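Protein (triosephosphate isomerase) (Thermotoga maritima, PDB 1B9B) catalyses the interconversion of dihydroxyacetone phosphate and D-glyceraldehyde 3-phosphate, as a triosephosphate isomerase of a thermophilic bacterium. Local coordinates at residues C127-T131 with V143-V148. Residues are numbered along the deposited sequence; the frame is centred on the assembly and turned at random.
Sequences CVGET and VVEKQV
Gln147 reaches Val128 and Gly129 because CG stands anti to its own carbonyl carbon (chi1 -52°) and the chain then runs extended (chi2 -174°), carrying the amide from helix 140-152 to the end of strand 123-128. There Gly129 N donates to Gln147 OE1 over 2.9 Å. The N-H...O angle of 157° and the donor's position in the carbonyl plane support a well-directed bond. On the way the side chains of Gln147 and Val128 pass each other pointing in opposite directions, Gln147 CB 3.6 Å from Val128 CG1. Val128 CG1 also meets Val148 CG2 at 4.1 Å, while Val128 CG2 faces Val144 CG1 more loosely, at 4.5 Å. Farther along, Val143 CG1 lies 3.7 Å from Gly129 O and borders the backbone of Glu130, whose carboxylate turns to Tyr167, Trp171 and Arg135. Cutting Gln147 back to alanine would probably leave the buried Gly129 N-H without this acceptor and open a gap where the amide lay against Val128 CA and CB. The contact thus joins a strand of the inner TIM barrel to outer helix 140-152, beyond short helix 132-136: valines and Gln147's aliphatic part supply apolar packing, and one side-chain amide satisfies a buried backbone N-H where strand gives way to loop.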
loop_
_atom_site.group_PDB
_atom_site.type_symbol
_atom_site.label_atom_id
_atom_site.label_comp_id
_atom_site.label_asym_id
_atom_site.label_seq_id
_atom_site.Cartn_x
_atom_site.Cartn_y
_atom_site.Cartn_z
ATOM N N CYS B 127 -0.902 12.795 -18.823
ATOM C CA CYS B 127 -2.270 13.022 -18.407
ATOM C C CYS B 127 -2.291 13.422 -16.939
ATOM O O CYS B 127 -1.592 12.826 -16.121
ATOM C CB CYS B 127 -3.102 11.746 -18.602
ATOM S SG CYS B 127 -3.048 10.991 -20.262
ATOM N N VAL B 128 -3.088 14.441 -16.620
ATOM C CA VAL B 128 -3.242 14.944 -15.255
ATOM C C VAL B 128 -4.732 15.179 -15.072
ATOM O O VAL B 128 -5.437 15.369 -16.053
ATOM C CB VAL B 128 -2.506 16.295 -15.046
ATOM C CG1 VAL B 128 -1.006 16.108 -15.180
ATOM C CG2 VAL B 128 -3.003 17.318 -16.060
ATOM N N GLY B 129 -5.212 15.171 -13.832
ATOM C CA GLY B 129 -6.626 15.391 -13.592
ATOM C C GLY B 129 -7.036 15.108 -12.159
ATOM O O GLY B 129 -6.457 14.247 -11.501
ATOM N N GLU B 130 -8.046 15.821 -11.669
ATOM C CA GLU B 130 -8.510 15.623 -10.299
ATOM C C GLU B 130 -9.658 14.626 -10.184
ATOM O O GLU B 130 -10.199 14.149 -11.170
ATOM C CB GLU B 130 -8.952 16.955 -9.672
ATOM C CG GLU B 130 -10.323 17.441 -10.109
ATOM C CD GLU B 130 -10.305 18.155 -11.444
ATOM O OE1 GLU B 130 -9.411 17.865 -12.271
ATOM O OE2 GLU B 130 -11.198 19.000 -11.673
ATOM N N THR B 131 -10.013 14.319 -8.949
ATOM C CA THR B 131 -11.093 13.406 -8.650
ATOM C C THR B 131 -12.250 14.262 -8.168
ATOM O O THR B 131 -12.063 15.429 -7.825
ATOM C CB THR B 131 -10.664 12.418 -7.547
ATOM O OG1 THR B 131 -9.965 11.325 -8.147
ATOM C CG2 THR B 131 -11.848 11.889 -6.786
ATOM N N VAL B 143 -3.574 19.248 -7.094
ATOM C CA VAL B 143 -3.481 17.896 -7.622
ATOM C C VAL B 143 -2.824 18.026 -8.989
ATOM O O VAL B 143 -1.891 17.301 -9.311
ATOM C CB VAL B 143 -4.867 17.219 -7.776
ATOM C CG1 VAL B 143 -4.762 16.035 -8.716
ATOM C CG2 VAL B 143 -5.372 16.747 -6.424
ATOM N N VAL B 144 -3.299 18.968 -9.789
ATOM C CA VAL B 144 -2.714 19.156 -11.107
ATOM C C VAL B 144 -1.261 19.622 -11.025
ATOM O O VAL B 144 -0.403 19.098 -11.744
ATOM C CB VAL B 144 -3.538 20.154 -11.963
ATOM C CG1 VAL B 144 -2.713 20.659 -13.127
ATOM C CG2 VAL B 144 -4.763 19.458 -12.500
ATOM N N GLU B 145 -0.984 20.589 -10.150
ATOM C CA GLU B 145 0.380 21.095 -10.011
ATOM C C GLU B 145 1.349 19.991 -9.597
ATOM O O GLU B 145 2.436 19.859 -10.166
ATOM C CB GLU B 145 0.445 22.235 -8.997
ATOM C CG GLU B 145 1.849 22.773 -8.816
ATOM C CD GLU B 145 1.903 24.009 -7.960
ATOM O OE1 GLU B 145 0.851 24.653 -7.787
ATOM O OE2 GLU B 145 3.000 24.350 -7.467
ATOM N N LYS B 146 0.962 19.197 -8.608
ATOM C CA LYS B 146 1.819 18.112 -8.171
ATOM C C LYS B 146 2.163 17.196 -9.343
ATOM O O LYS B 146 3.326 16.840 -9.543
ATOM C CB LYS B 146 1.141 17.290 -7.079
ATOM C CG LYS B 146 1.900 16.018 -6.778
ATOM C CD LYS B 146 1.249 15.206 -5.690
ATOM C CE LYS B 146 1.878 13.823 -5.606
ATOM N NZ LYS B 146 3.363 13.893 -5.503
ATOM N N GLN B 147 1.146 16.826 -10.120
ATOM C CA GLN B 147 1.342 15.935 -11.260
ATOM C C GLN B 147 2.173 16.562 -12.362
ATOM O O GLN B 147 2.922 15.865 -13.046
ATOM C CB GLN B 147 -0.008 15.482 -11.822
ATOM C CG GLN B 147 -0.930 14.894 -10.761
ATOM C CD GLN B 147 -2.217 14.314 -11.326
ATOM O OE1 GLN B 147 -2.917 14.962 -12.100
ATOM N NE2 GLN B 147 -2.540 13.088 -10.926
ATOM N N VAL B 148 2.052 17.873 -12.544
ATOM C CA VAL B 148 2.829 18.527 -13.590
ATOM C C VAL B 148 4.285 18.677 -13.155
ATOM O O VAL B 148 5.213 18.407 -13.930
ATOM C CB VAL B 148 2.247 19.901 -13.950
ATOM C CG1 VAL B 148 3.096 20.560 -15.028
ATOM C CG2 VAL B 148 0.833 19.728 -14.453
#